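PDB 3F5B: aminoglycoside N(6')acetyltransferase from Legionella pneumophila subsp. pneumophila, which probably transfers an acetyl group to an amino group of aminoglycoside antibiotics. Local coordinates for residues 130-136 / 163-169; 24-28 / 67-71; 117-121 / 175-179; 29-33 / 46-50. All blocks are in the same frame, centred on the assembly; numbering follows the deposited sequence.

Interaction 1: 130-136 / 163-169. With CHX (cyclohexane), chain D.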
loop_
_atom_site.group_PDB
_atom_site.type_symbol
_atom_site.label_atom_id
_atom_site.label_comp_id
_atom_site.label_asym_id
_atom_site.label_seq_id
_atom_site.Cartn_x
_atom_site.Cartn_y
_atom_site.Cartn_z
ATOM N N VAL A 130 -2.459 -9.275 4.900
ATOM C CA VAL A 130 -1.777 -8.187 4.194
ATOM C C VAL A 130 -0.411 -7.970 4.838
ATOM O O VAL A 130 -0.286 -7.972 6.062
ATOM C CB VAL A 130 -2.565 -6.816 4.218
ATOM C CG1 VAL A 130 -1.772 -5.715 3.467
ATOM C CG2 VAL A 130 -3.953 -6.986 3.612
ATOM N N LEU A 131 0.605 -7.777 4.005
ATOM C CA LEU A 131 1.947 -7.478 4.488
ATOM C C LEU A 131 2.348 -6.100 4.020
ATOM O O LEU A 131 2.074 -5.724 2.878
ATOM C CB LEU A 131 2.954 -8.505 3.972
ATOM C CG LEU A 131 2.663 -9.967 4.320
ATOM C CD1 LEU A 131 3.572 -10.878 3.500
ATOM C CD2 LEU A 131 2.823 -10.217 5.821
ATOM N N ILE A 132 3.001 -5.358 4.917
ATOM C CA ILE A 132 3.618 -4.069 4.593
ATOM C C ILE A 132 5.026 -3.977 5.177
ATOM O O ILE A 132 5.302 -4.544 6.245
ATOM C CB ILE A 132 2.707 -2.882 5.016
ATOM C CG1 ILE A 132 3.069 -1.625 4.233
ATOM C CG2 ILE A 132 2.692 -2.674 6.529
ATOM C CD1 ILE A 132 1.839 -0.634 4.060
ATOM N N ASN A 133 5.914 -3.271 4.474
ATOM C CA ASN A 133 7.357 -3.401 4.743
ATOM C C ASN A 133 8.110 -2.069 4.871
ATOM O O ASN A 133 8.981 -1.794 4.056
ATOM C CB ASN A 133 7.989 -4.240 3.629
ATOM C CG ASN A 133 7.502 -5.685 3.647
ATOM O OD1 ASN A 133 7.917 -6.468 4.490
ATOM N ND2 ASN A 133 6.597 -6.028 2.728
ATOM N N PRO A 134 7.775 -1.231 5.878
ATOM C CA PRO A 134 8.444 0.076 5.892
ATOM C C PRO A 134 9.866 0.026 6.422
ATOM O O PRO A 134 10.229 -0.901 7.165
ATOM C CB PRO A 134 7.570 0.896 6.842
ATOM C CG PRO A 134 7.123 -0.145 7.851
ATOM C CD PRO A 134 6.774 -1.327 6.962
ATOM N N GLU A 135 10.670 1.000 5.993
ATOM C CA GLU A 135 11.996 1.260 6.562
ATOM C C GLU A 135 11.824 1.616 8.045
ATOM O O GLU A 135 10.951 2.413 8.391
ATOM C CB GLU A 135 12.609 2.442 5.810
ATOM C CG GLU A 135 14.025 2.763 6.200
ATOM C CD GLU A 135 14.617 3.874 5.359
ATOM O OE1 GLU A 135 14.012 4.291 4.358
ATOM O OE2 GLU A 135 15.729 4.309 5.694
ATOM N N ILE A 136 12.634 1.034 8.915
ATOM C CA ILE A 136 12.436 1.216 10.348
ATOM C C ILE A 136 12.536 2.715 10.709
ATOM O O ILE A 136 11.757 3.220 11.543
ATOM C CB ILE A 136 13.385 0.301 11.216
ATOM C CG1 ILE A 136 13.074 -1.188 10.993
ATOM C CG2 ILE A 136 13.289 0.655 12.705
ATOM C CD1 ILE A 136 13.864 -2.133 11.887
ATOM N N VAL A 163 19.053 -1.095 4.273
ATOM C CA VAL A 163 18.967 -0.579 5.622
ATOM C C VAL A 163 17.884 -1.407 6.340
ATOM O O VAL A 163 17.127 -2.150 5.695
ATOM C CB VAL A 163 18.577 0.929 5.609
ATOM C CG1 VAL A 163 19.667 1.740 4.877
ATOM C CG2 VAL A 163 17.238 1.136 4.943
ATOM N N PRO A 164 17.802 -1.299 7.678
ATOM C CA PRO A 164 16.760 -2.090 8.337
ATOM C C PRO A 164 15.327 -1.685 7.996
ATOM O O PRO A 164 15.013 -0.482 7.884
ATOM C CB PRO A 164 17.079 -1.910 9.836
ATOM C CG PRO A 164 18.571 -1.607 9.852
ATOM C CD PRO A 164 18.711 -0.680 8.657
ATOM N N HIS A 165 14.474 -2.702 7.823
ATOM C CA HIS A 165 13.048 -2.552 7.546
ATOM C C HIS A 165 12.291 -3.527 8.455
ATOM O O HIS A 165 12.854 -4.528 8.907
ATOM C CB HIS A 165 12.701 -2.909 6.082
ATOM C CG HIS A 165 13.270 -1.980 5.065
ATOM N ND1 HIS A 165 12.483 -1.234 4.205
ATOM C CD2 HIS A 165 14.551 -1.691 4.747
ATOM C CE1 HIS A 165 13.261 -0.520 3.409
ATOM N NE2 HIS A 165 14.518 -0.790 3.713
ATOM N N TYR A 166 11.026 -3.242 8.720
ATOM C CA TYR A 166 10.167 -4.171 9.438
ATOM C C TYR A 166 9.348 -4.963 8.421
ATOM O O TYR A 166 8.989 -4.439 7.390
ATOM C CB TYR A 166 9.165 -3.412 10.306
ATOM C CG TYR A 166 9.725 -2.830 11.598
ATOM C CD1 TYR A 166 10.480 -3.616 12.467
ATOM C CD2 TYR A 166 9.453 -1.505 11.960
ATOM C CE1 TYR A 166 10.980 -3.094 13.683
ATOM C CE2 TYR A 166 9.943 -0.948 13.182
ATOM C CZ TYR A 166 10.696 -1.758 14.022
ATOM O OH TYR A 166 11.177 -1.252 15.182
ATOM N N LYS A 167 9.040 -6.211 8.744
ATOM C CA LYS A 167 7.998 -6.935 8.063
ATOM C C LYS A 167 6.794 -6.830 8.995
ATOM O O LYS A 167 6.910 -7.148 10.188
ATOM C CB LYS A 167 8.422 -8.386 7.882
ATOM C CG LYS A 167 8.039 -8.962 6.535
ATOM C CD LYS A 167 8.247 -10.475 6.456
ATOM C CE LYS A 167 7.497 -11.039 5.262
ATOM N NZ LYS A 167 6.839 -12.345 5.638
HETATM N N MSE A 168 5.658 -6.351 8.478
HETATM C CA MSE A 168 4.465 -6.137 9.311
HETATM C C MSE A 168 3.294 -6.859 8.683
HETATM O O MSE A 168 3.226 -6.963 7.464
HETATM C CB MSE A 168 4.158 -4.642 9.448
HETATM C CG MSE A 168 5.341 -3.846 10.009
HETATM SE SE MSE A 168 5.038 -1.965 10.291
HETATM C CE MSE A 168 3.820 -2.105 11.753
ATOM N N LYS A 169 2.376 -7.346 9.510
ATOM C CA LYS A 169 1.321 -8.226 9.038
ATOM C C LYS A 169 -0.018 -7.801 9.641
ATOM O O LYS A 169 -0.084 -7.406 10.832
ATOM C CB LYS A 169 1.668 -9.682 9.408
ATOM C CG LYS A 169 0.575 -10.716 9.144
ATOM C CD LYS A 169 0.897 -12.093 9.770
ATOM C CE LYS A 169 0.462 -12.166 11.224
ATOM N NZ LYS A 169 0.876 -13.429 11.990
HETATM C C1 CHX D . 7.247 3.262 1.761
HETATM C C2 CHX D . 5.852 3.410 1.146
HETATM C C3 CHX D . 5.152 2.052 1.005
HETATM C C4 CHX D . 4.864 1.427 2.375
HETATM C C5 CHX D . 5.925 1.787 3.433
HETATM C C6 CHX D . 7.298 2.167 2.847
#
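Ile-132 and Met-168 form an antiparallel hydrogen-bonded pair between strand 129-132 and strand 164-171, in the mixed sheet of the GNAT fold. Ile-132 N gives its hydrogen to Met-168 O at 3.0 Å, and Met-168 N returns a bond to Ile-132 O at 2.9 Å. Two residues on, Tyr-166 N bonds to Pro-134 O, and Ile-136 N to Pro-164 O. The pairing therefore continues after strand 129-132 has ended.

The side chains of Ile-132 and Met-168 share one face of the sheet. Met-168 CB packs on Ile-132 CG2 at 3.8 Å. The selenium of Met-168, a selenomethionine, lies 3.7 Å from Pro-134 CG. Ile-136 lies across the face of the Tyr-166 ring. With CG1 anti to its carbonyl carbon (chi1 -64°), that branch comes over the ring centre, 3.6 Å from the centroid and only 3° off the normal. The ring of His-165 receives Glu-135 CA over one face, in a CH-pi contact offset toward the rim. Asn-133 and Lys-167 run side by side.

Further out, the ammonium group of Lys-167 is hydrogen-bonded to Tyr-90 OH. His-165 NE2 is tied to His-161 O, which helps fix the ring. Helix 139-148 lies against the face that carries Ile-132 and Met-168, with Tyr-145 on Ile-132 and Val-142 on Pro-134. Ile-132 and Pro-134 also line the pocket that holds cyclohexane, whose C6 is 3.9 Å from Pro-134 CA.

Interaction 2: 24-28 / 67-71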
loop_
_atom_site.group_PDB
_atom_site.type_symbol
_atom_site.label_atom_id
_atom_site.label_comp_id
_atom_site.label_asym_id
_atom_site.label_seq_id
_atom_site.Cartn_x
_atom_site.Cartn_y
_atom_site.Cartn_z
ATOM N N GLN A 24 -3.752 8.644 -16.022
ATOM C CA GLN A 24 -3.293 9.068 -14.703
ATOM C C GLN A 24 -1.794 8.894 -14.562
ATOM O O GLN A 24 -1.242 9.151 -13.501
ATOM C CB GLN A 24 -4.015 8.271 -13.620
ATOM C CG GLN A 24 -5.493 8.602 -13.498
ATOM C CD GLN A 24 -6.368 7.379 -13.310
ATOM O OE1 GLN A 24 -5.993 6.245 -13.656
ATOM N NE2 GLN A 24 -7.556 7.599 -12.738
ATOM N N HIS A 25 -1.144 8.435 -15.628
ATOM C CA HIS A 25 0.279 8.139 -15.599
ATOM C C HIS A 25 1.146 9.345 -15.161
ATOM O O HIS A 25 1.940 9.247 -14.204
ATOM C CB HIS A 25 0.753 7.642 -16.975
ATOM C CG HIS A 25 2.044 6.873 -16.929
ATOM N ND1 HIS A 25 2.582 6.256 -18.038
ATOM C CD2 HIS A 25 2.902 6.623 -15.907
ATOM C CE1 HIS A 25 3.711 5.656 -17.704
ATOM N NE2 HIS A 25 3.929 5.862 -16.415
ATOM N N GLU A 26 0.988 10.474 -15.859
ATOM C CA GLU A 26 1.780 11.650 -15.561
ATOM C C GLU A 26 1.493 12.196 -14.164
ATOM O O GLU A 26 2.422 12.602 -13.467
ATOM C CB GLU A 26 1.642 12.708 -16.665
ATOM C CG GLU A 26 2.092 12.129 -18.019
ATOM C CD GLU A 26 2.403 13.156 -19.059
ATOM O OE1 GLU A 26 1.837 14.293 -19.014
ATOM O OE2 GLU A 26 3.215 12.814 -19.938
ATOM N N LEU A 27 0.224 12.152 -13.740
ATOM C CA LEU A 27 -0.142 12.522 -12.355
ATOM C C LEU A 27 0.688 11.786 -11.306
ATOM O O LEU A 27 1.263 12.406 -10.382
ATOM C CB LEU A 27 -1.645 12.307 -12.094
ATOM C CG LEU A 27 -2.149 12.442 -10.641
ATOM C CD1 LEU A 27 -2.050 13.860 -10.143
ATOM C CD2 LEU A 27 -3.583 11.931 -10.488
ATOM N N VAL A 28 0.729 10.456 -11.431
ATOM C CA VAL A 28 1.435 9.627 -10.468
ATOM C C VAL A 28 2.948 9.816 -10.617
ATOM O O VAL A 28 3.677 9.888 -9.620
ATOM C CB VAL A 28 1.031 8.141 -10.596
ATOM C CG1 VAL A 28 1.950 7.236 -9.779
ATOM C CG2 VAL A 28 -0.445 7.968 -10.162
ATOM N N TRP A 67 -2.547 1.024 -8.285
ATOM C CA TRP A 67 -3.841 1.579 -7.914
ATOM C C TRP A 67 -3.743 3.068 -7.609
ATOM O O TRP A 67 -2.655 3.607 -7.277
ATOM C CB TRP A 67 -4.394 0.920 -6.627
ATOM C CG TRP A 67 -4.477 -0.559 -6.616
ATOM C CD1 TRP A 67 -3.468 -1.443 -6.324
ATOM C CD2 TRP A 67 -5.636 -1.340 -6.872
ATOM N NE1 TRP A 67 -3.950 -2.750 -6.360
ATOM C CE2 TRP A 67 -5.276 -2.706 -6.701
ATOM C CE3 TRP A 67 -6.965 -1.025 -7.220
ATOM C CZ2 TRP A 67 -6.190 -3.753 -6.891
ATOM C CZ3 TRP A 67 -7.875 -2.070 -7.377
ATOM C CH2 TRP A 67 -7.486 -3.416 -7.210
ATOM N N ILE A 68 -4.910 3.715 -7.685
ATOM C CA ILE A 68 -5.066 5.126 -7.316
ATOM C C ILE A 68 -6.288 5.221 -6.375
ATOM O O ILE A 68 -7.306 4.560 -6.609
ATOM C CB ILE A 68 -5.144 6.054 -8.594
ATOM C CG1 ILE A 68 -5.221 7.561 -8.246
ATOM C CG2 ILE A 68 -6.278 5.666 -9.563
ATOM C CD1 ILE A 68 -4.789 8.434 -9.474
ATOM N N ALA A 69 -6.169 6.023 -5.320
ATOM C CA ALA A 69 -7.276 6.257 -4.365
ATOM C C ALA A 69 -7.869 7.615 -4.638
ATOM O O ALA A 69 -7.113 8.587 -4.844
ATOM C CB ALA A 69 -6.745 6.216 -2.938
ATOM N N TYR A 70 -9.205 7.699 -4.590
ATOM C CA TYR A 70 -9.944 8.928 -4.843
ATOM C C TYR A 70 -10.764 9.324 -3.614
ATOM O O TYR A 70 -11.289 8.458 -2.922
ATOM C CB TYR A 70 -10.925 8.734 -6.009
ATOM C CG TYR A 70 -10.264 8.884 -7.350
ATOM C CD1 TYR A 70 -9.510 7.840 -7.902
ATOM C CD2 TYR A 70 -10.357 10.078 -8.047
ATOM C CE1 TYR A 70 -8.876 7.989 -9.147
ATOM C CE2 TYR A 70 -9.734 10.243 -9.278
ATOM C CZ TYR A 70 -8.999 9.193 -9.816
ATOM O OH TYR A 70 -8.396 9.388 -11.039
ATOM N N ASP A 71 -10.865 10.633 -3.376
ATOM C CA ASP A 71 -11.809 11.181 -2.414
ATOM C C ASP A 71 -12.791 11.966 -3.300
ATOM O O ASP A 71 -12.479 13.067 -3.746
ATOM C CB ASP A 71 -11.068 12.094 -1.443
ATOM C CG ASP A 71 -11.988 12.752 -0.432
ATOM O OD1 ASP A 71 -13.043 12.159 -0.081
ATOM O OD2 ASP A 71 -11.635 13.858 0.010
#
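Gln-24 and Tyr-70 reach for each other from opposite directions. Gln-24 NE2 donates to Tyr-70 OH at 2.6 Å, with a bent N-H...O angle of 138°. The amide approaches at the edge of the ring, near the ring plane, but it is not coplanar with the ring. The two planes are 46° apart, and the hydroxyl oxygen is tilted out of the amide plane. The other end of the amide is also held, because Gln-24 OE1 accepts a hydrogen bond from Asn-21 N. The two bonds together limit rotation of the amide.

Ile-68 packs alongside. Its CG2 is 3.9 Å from Gln-24 NE2, so the polar group has a methyl group against it. The contact joins the start of helix 25-31 to strand 65-71, in the N-terminal half of the GNAT fold, where the helix covers one face of the sheet.

The CG1 branch of Ile-68 is anti to the backbone N (chi1 -176°) and carries CD1 up to the helix. There CD1 meets Leu-27 CD2 at 3.8 Å, the two side chains crossing at about a right angle. Val-28 CG2 approaches the same Ile-68 CD1 more loosely, at 4.4 Å. Pro-75 of strand 74-84 also touches Leu-27, Ile-68 and Tyr-70, while Met-20 packs on both Val-28 and Ile-68.

Interaction 3: 117-121 / 175-179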
loop_
_atom_site.group_PDB
_atom_site.type_symbol
_atom_site.label_atom_id
_atom_site.label_comp_id
_atom_site.label_asym_id
_atom_site.label_seq_id
_atom_site.Cartn_x
_atom_site.Cartn_y
_atom_site.Cartn_z
ATOM N N HIS A 117 -7.777 0.770 5.676
ATOM C CA HIS A 117 -8.876 -0.151 5.967
ATOM C C HIS A 117 -9.883 -0.242 4.829
ATOM O O HIS A 117 -10.304 -1.348 4.443
ATOM C CB HIS A 117 -9.595 0.188 7.259
ATOM C CG HIS A 117 -8.763 -0.045 8.484
ATOM N ND1 HIS A 117 -9.166 0.366 9.732
ATOM C CD2 HIS A 117 -7.541 -0.608 8.645
ATOM C CE1 HIS A 117 -8.236 0.050 10.618
ATOM N NE2 HIS A 117 -7.245 -0.555 9.985
ATOM N N GLU A 118 -10.250 0.901 4.272
ATOM C CA GLU A 118 -11.198 0.868 3.144
ATOM C C GLU A 118 -10.619 0.190 1.902
ATOM O O GLU A 118 -11.328 -0.490 1.162
ATOM C CB GLU A 118 -11.671 2.282 2.815
ATOM C CG GLU A 118 -12.588 2.885 3.905
ATOM C CD GLU A 118 -13.162 4.233 3.472
ATOM O OE1 GLU A 118 -12.828 4.648 2.350
ATOM O OE2 GLU A 118 -13.929 4.881 4.237
ATOM N N PHE A 119 -9.334 0.377 1.646
ATOM C CA PHE A 119 -8.708 -0.296 0.498
ATOM C C PHE A 119 -8.733 -1.820 0.652
ATOM O O PHE A 119 -9.152 -2.554 -0.271
ATOM C CB PHE A 119 -7.297 0.212 0.307
ATOM C CG PHE A 119 -6.540 -0.455 -0.819
ATOM C CD1 PHE A 119 -6.919 -0.273 -2.157
ATOM C CD2 PHE A 119 -5.437 -1.251 -0.538
ATOM C CE1 PHE A 119 -6.201 -0.892 -3.203
ATOM C CE2 PHE A 119 -4.706 -1.875 -1.586
ATOM C CZ PHE A 119 -5.089 -1.691 -2.908
ATOM N N ILE A 120 -8.300 -2.292 1.822
ATOM C CA ILE A 120 -8.287 -3.734 2.088
ATOM C C ILE A 120 -9.682 -4.334 2.001
ATOM O O ILE A 120 -9.855 -5.374 1.360
ATOM C CB ILE A 120 -7.658 -4.075 3.467
ATOM C CG1 ILE A 120 -6.184 -3.700 3.432
ATOM C CG2 ILE A 120 -7.828 -5.602 3.778
ATOM C CD1 ILE A 120 -5.540 -3.540 4.820
ATOM N N LEU A 121 -10.671 -3.697 2.643
ATOM C CA LEU A 121 -12.028 -4.184 2.579
ATOM C C LEU A 121 -12.704 -4.076 1.214
ATOM O O LEU A 121 -13.553 -4.912 0.884
ATOM C CB LEU A 121 -12.921 -3.561 3.681
ATOM C CG LEU A 121 -12.401 -3.758 5.110
ATOM C CD1 LEU A 121 -13.195 -2.943 6.089
ATOM C CD2 LEU A 121 -12.406 -5.261 5.514
ATOM N N LEU A 175 -9.510 -7.555 11.193
ATOM C CA LEU A 175 -9.941 -6.239 10.734
ATOM C C LEU A 175 -11.465 -6.171 10.653
ATOM O O LEU A 175 -12.068 -5.251 11.193
ATOM C CB LEU A 175 -9.315 -5.863 9.384
ATOM C CG LEU A 175 -9.888 -4.593 8.713
ATOM C CD1 LEU A 175 -9.822 -3.378 9.648
ATOM C CD2 LEU A 175 -9.219 -4.261 7.359
ATOM N N LYS A 176 -12.076 -7.148 9.984
ATOM C CA LYS A 176 -13.537 -7.200 9.856
ATOM C C LYS A 176 -14.262 -7.288 11.204
ATOM O O LYS A 176 -15.182 -6.517 11.481
ATOM C CB LYS A 176 -13.952 -8.376 8.965
ATOM C CG LYS A 176 -13.457 -8.258 7.519
ATOM C CD LYS A 176 -14.001 -9.404 6.691
ATOM C CE LYS A 176 -13.366 -9.450 5.319
ATOM N NZ LYS A 176 -13.865 -10.630 4.547
ATOM N N LYS A 177 -13.840 -8.220 12.044
ATOM C CA LYS A 177 -14.494 -8.416 13.327
ATOM C C LYS A 177 -14.379 -7.167 14.204
ATOM O O LYS A 177 -15.275 -6.875 14.997
ATOM C CB LYS A 177 -13.949 -9.655 14.036
ATOM C CG LYS A 177 -14.517 -10.959 13.496
ATOM C CD LYS A 177 -13.735 -12.166 13.991
ATOM C CE LYS A 177 -14.258 -13.460 13.368
ATOM N NZ LYS A 177 -13.291 -14.590 13.550
ATOM N N GLN A 178 -13.289 -6.423 14.028
ATOM C CA GLN A 178 -13.044 -5.201 14.790
ATOM C C GLN A 178 -13.567 -3.961 14.070
ATOM O O GLN A 178 -13.556 -2.860 14.627
ATOM C CB GLN A 178 -11.552 -5.059 15.096
ATOM C CG GLN A 178 -11.040 -6.104 16.086
ATOM C CD GLN A 178 -9.759 -5.683 16.796
ATOM O OE1 GLN A 178 -8.718 -5.465 16.163
ATOM N NE2 GLN A 178 -9.827 -5.586 18.122
ATOM N N ARG A 179 -14.029 -4.153 12.835
ATOM C CA ARG A 179 -14.551 -3.072 11.990
ATOM C C ARG A 179 -16.052 -2.884 12.221
ATOM O O ARG A 179 -16.631 -3.482 13.137
ATOM C CB ARG A 179 -14.251 -3.383 10.520
ATOM C CG ARG A 179 -14.854 -2.450 9.490
ATOM C CD ARG A 179 -13.994 -1.229 9.205
ATOM N NE ARG A 179 -14.752 -0.295 8.375
ATOM C CZ ARG A 179 -14.343 0.910 7.977
ATOM N NH1 ARG A 179 -13.147 1.385 8.315
ATOM N NH2 ARG A 179 -15.150 1.648 7.228
#
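Leu-175 and His-117 make the CH-pi contact of this helix pair. Leu-175 CD1 stands over the centre of the His-117 ring, 3.6 Å from the centroid and 6° off the ring normal. Leu-175 CG is anti to the backbone N (chi1 171°), which extends the fork toward helix 109-123.

Apolar contacts use the other branch of the fork. Leu-175 CD2 meets Leu-121 CD2 at 3.8 Å, the two leucines meeting end to end. Ile-120 CG2 touches the same Leu-175 CD2 less closely, at 4.1 Å. Leu-121 also contacts aliphatic parts of charged residues. Its CD2 is 3.8 Å from Lys-176 CG, where Lys-176 runs antiparallel alongside it. Its CD1 is 3.6 Å from Arg-179 CD.

No hydrogen bond joins the two segments. The guanidinium of Arg-179 brings NH1 to the edge of the His-117 ring, near its plane. Its NH2 stays 4.6 Å from Glu-118 OE2, beyond a salt bridge, though the opposite charges probably attract. The main polar partners lie elsewhere. Glu-118 binds the backbone N of Arg-14 and Phe-15, and His-117 NE2 is bonded to Ala-148 O. Lys-176 NZ makes a salt bridge to Glu-173 OE2 and a hydrogen bond to Ser-125 O.

The contact thus places the C-terminal helix 172-178, which follows strand 164-171, against helix 109-123 of the GNAT fold. Phe-13 packs on Glu-118, Leu-121 and Arg-179, while on helix 109-123 Phe-119 packs on Leu-79 and Thr-81 of strand 74-84.

Interaction 4: 29-33 / 46-50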
loop_
_atom_site.group_PDB
_atom_site.type_symbol
_atom_site.label_atom_id
_atom_site.label_comp_id
_atom_site.label_asym_id
_atom_site.label_seq_id
_atom_site.Cartn_x
_atom_site.Cartn_y
_atom_site.Cartn_z
ATOM N N LEU A 29 3.433 9.919 -11.855
ATOM C CA LEU A 29 4.856 10.232 -12.045
ATOM C C LEU A 29 5.312 11.527 -11.309
ATOM O O LEU A 29 6.387 11.561 -10.672
ATOM C CB LEU A 29 5.222 10.249 -13.536
ATOM C CG LEU A 29 5.434 8.865 -14.185
ATOM C CD1 LEU A 29 5.573 9.049 -15.692
ATOM C CD2 LEU A 29 6.663 8.132 -13.629
ATOM N N GLY A 30 4.493 12.571 -11.369
ATOM C CA GLY A 30 4.803 13.807 -10.656
ATOM C C GLY A 30 4.815 13.522 -9.160
ATOM O O GLY A 30 5.753 13.911 -8.447
ATOM N N TRP A 31 3.782 12.820 -8.706
ATOM C CA TRP A 31 3.609 12.481 -7.296
ATOM C C TRP A 31 4.867 11.858 -6.689
ATOM O O TRP A 31 5.306 12.250 -5.623
ATOM C CB TRP A 31 2.467 11.485 -7.125
ATOM C CG TRP A 31 1.090 12.093 -7.031
ATOM C CD1 TRP A 31 0.763 13.433 -6.967
ATOM C CD2 TRP A 31 -0.136 11.379 -6.948
ATOM N NE1 TRP A 31 -0.593 13.578 -6.855
ATOM C CE2 TRP A 31 -1.168 12.330 -6.818
ATOM C CE3 TRP A 31 -0.461 10.015 -6.929
ATOM C CZ2 TRP A 31 -2.528 11.960 -6.731
ATOM C CZ3 TRP A 31 -1.798 9.646 -6.831
ATOM C CH2 TRP A 31 -2.822 10.624 -6.737
ATOM N N ILE A 32 5.462 10.907 -7.391
ATOM C CA ILE A 32 6.542 10.139 -6.791
ATOM C C ILE A 32 7.899 10.780 -7.009
ATOM O O ILE A 32 8.939 10.164 -6.721
ATOM C CB ILE A 32 6.538 8.677 -7.281
ATOM C CG1 ILE A 32 6.843 8.604 -8.800
ATOM C CG2 ILE A 32 5.185 8.023 -6.930
ATOM C CD1 ILE A 32 6.835 7.209 -9.383
ATOM N N HIS A 33 7.885 12.005 -7.525
ATOM C CA HIS A 33 9.069 12.855 -7.538
ATOM C C HIS A 33 8.980 14.049 -6.568
ATOM O O HIS A 33 9.818 14.967 -6.602
ATOM C CB HIS A 33 9.387 13.285 -8.978
ATOM C CG HIS A 33 9.873 12.155 -9.836
ATOM N ND1 HIS A 33 9.022 11.328 -10.543
ATOM C CD2 HIS A 33 11.127 11.692 -10.070
ATOM C CE1 HIS A 33 9.731 10.412 -11.179
ATOM N NE2 HIS A 33 11.010 10.614 -10.915
ATOM N N LEU A 46 12.737 3.662 -6.498
ATOM C CA LEU A 46 12.053 4.570 -7.399
ATOM C C LEU A 46 12.130 4.080 -8.845
ATOM O O LEU A 46 11.139 4.050 -9.558
ATOM C CB LEU A 46 12.661 5.987 -7.289
ATOM C CG LEU A 46 12.044 7.136 -8.099
ATOM C CD1 LEU A 46 10.548 7.379 -7.788
ATOM C CD2 LEU A 46 12.832 8.423 -7.910
ATOM N N SER A 47 13.340 3.733 -9.270
ATOM C CA SER A 47 13.583 3.184 -10.571
ATOM C C SER A 47 12.692 1.978 -10.843
ATOM O O SER A 47 12.014 1.936 -11.871
ATOM C CB SER A 47 15.059 2.776 -10.692
ATOM O OG SER A 47 15.273 2.396 -12.024
ATOM N N ASN A 48 12.687 1.011 -9.927
ATOM C CA ASN A 48 11.819 -0.168 -10.044
ATOM C C ASN A 48 10.333 0.188 -10.162
ATOM O O ASN A 48 9.611 -0.421 -10.960
ATOM C CB ASN A 48 11.990 -1.118 -8.863
ATOM C CG ASN A 48 13.368 -1.742 -8.786
ATOM O OD1 ASN A 48 14.081 -1.895 -9.792
ATOM N ND2 ASN A 48 13.742 -2.147 -7.575
ATOM N N THR A 49 9.891 1.162 -9.346
ATOM C CA THR A 49 8.532 1.673 -9.375
ATOM C C THR A 49 8.122 2.246 -10.720
ATOM O O THR A 49 7.088 1.853 -11.284
ATOM C CB THR A 49 8.310 2.655 -8.224
ATOM O OG1 THR A 49 8.469 1.920 -7.013
ATOM C CG2 THR A 49 6.885 3.215 -8.225
ATOM N N ILE A 50 8.973 3.112 -11.265
ATOM C CA ILE A 50 8.715 3.728 -12.548
ATOM C C ILE A 50 8.618 2.671 -13.649
ATOM O O ILE A 50 7.685 2.707 -14.430
ATOM C CB ILE A 50 9.803 4.796 -12.876
ATOM C CG1 ILE A 50 9.658 6.012 -11.948
ATOM C CG2 ILE A 50 9.798 5.194 -14.359
ATOM C CD1 ILE A 50 10.750 7.078 -12.149
#
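Ile-32 points from just after helix 25-31 toward helix 43-57, and its side chain can be followed outward from CB. At CB the chain forks, and CG1 lies between the backbone N and the carbonyl carbon (chi1 65°), the branch that enters the contact. CG1 meets Leu-46 CD1 at 4.0 Å, the two side chains crossing obliquely. At the tip, CD1 lies 4.0 Å from Ile-50 CG1 and 4.2 Å from Thr-49 CG2. It also touches Leu-46 CD1, so the tip is shared by three residues of the second helix. Leu-46 CD1 sits against the backbone as well, 3.4 Å from Ile-32 O. That oxygen accepts a hydrogen bond from Asn-38 ND2.

Leu-29 and His-33 add contacts to Ile-50. Leu-29 CD2 is 4.0 Å from Ile-50 CG1, the side chains lying at about a right angle. His-33 CE1 is 3.6 Å from Ile-50 CD1, which stands at the ring edge, near its plane. The ring is held by its own segment: His-33 ND1 donates to Leu-29 O at 2.6 Å, almost straight at 178°. That oxygen lies in the ring plane, so the bond helps set the rotation of the imidazole.

In this N-terminal part of the GNAT fold, the C-terminal end of helix 25-31 and the residues after it pack on helix 43-57. Leu-41, from the chain linking the helices, packs on Ile-32, Leu-46 and Thr-49, and Tyr-78 of strand 74-84 touches Ile-32 and Thr-49 from the sheet.

Interactions 2 and 4 share helix 25-31 and have centres about 12 Å apart. They touch where Ile-68 CD1 meets Trp-31 CH2 at 4.0 Å. Interactions 2 and 3 meet through the rings of Trp-67 and Phe-119, with Trp-67 CD2 3.7 Å from Phe-119 CE1. Interactions 1 and 3 are joined both along the chain and by packing of Val-130 CG2 on Ile-120 CG1 at 4.0 Å. Interactions 1 and 2 both reach the central sheet, on opposite sides of the chain's centre. Interaction 1 lines the cyclohexane pocket directly. The Thr-49 side chain of interaction 4 is about 9 Å from the ligand, and Val-28 of interaction 2 about 12 Å.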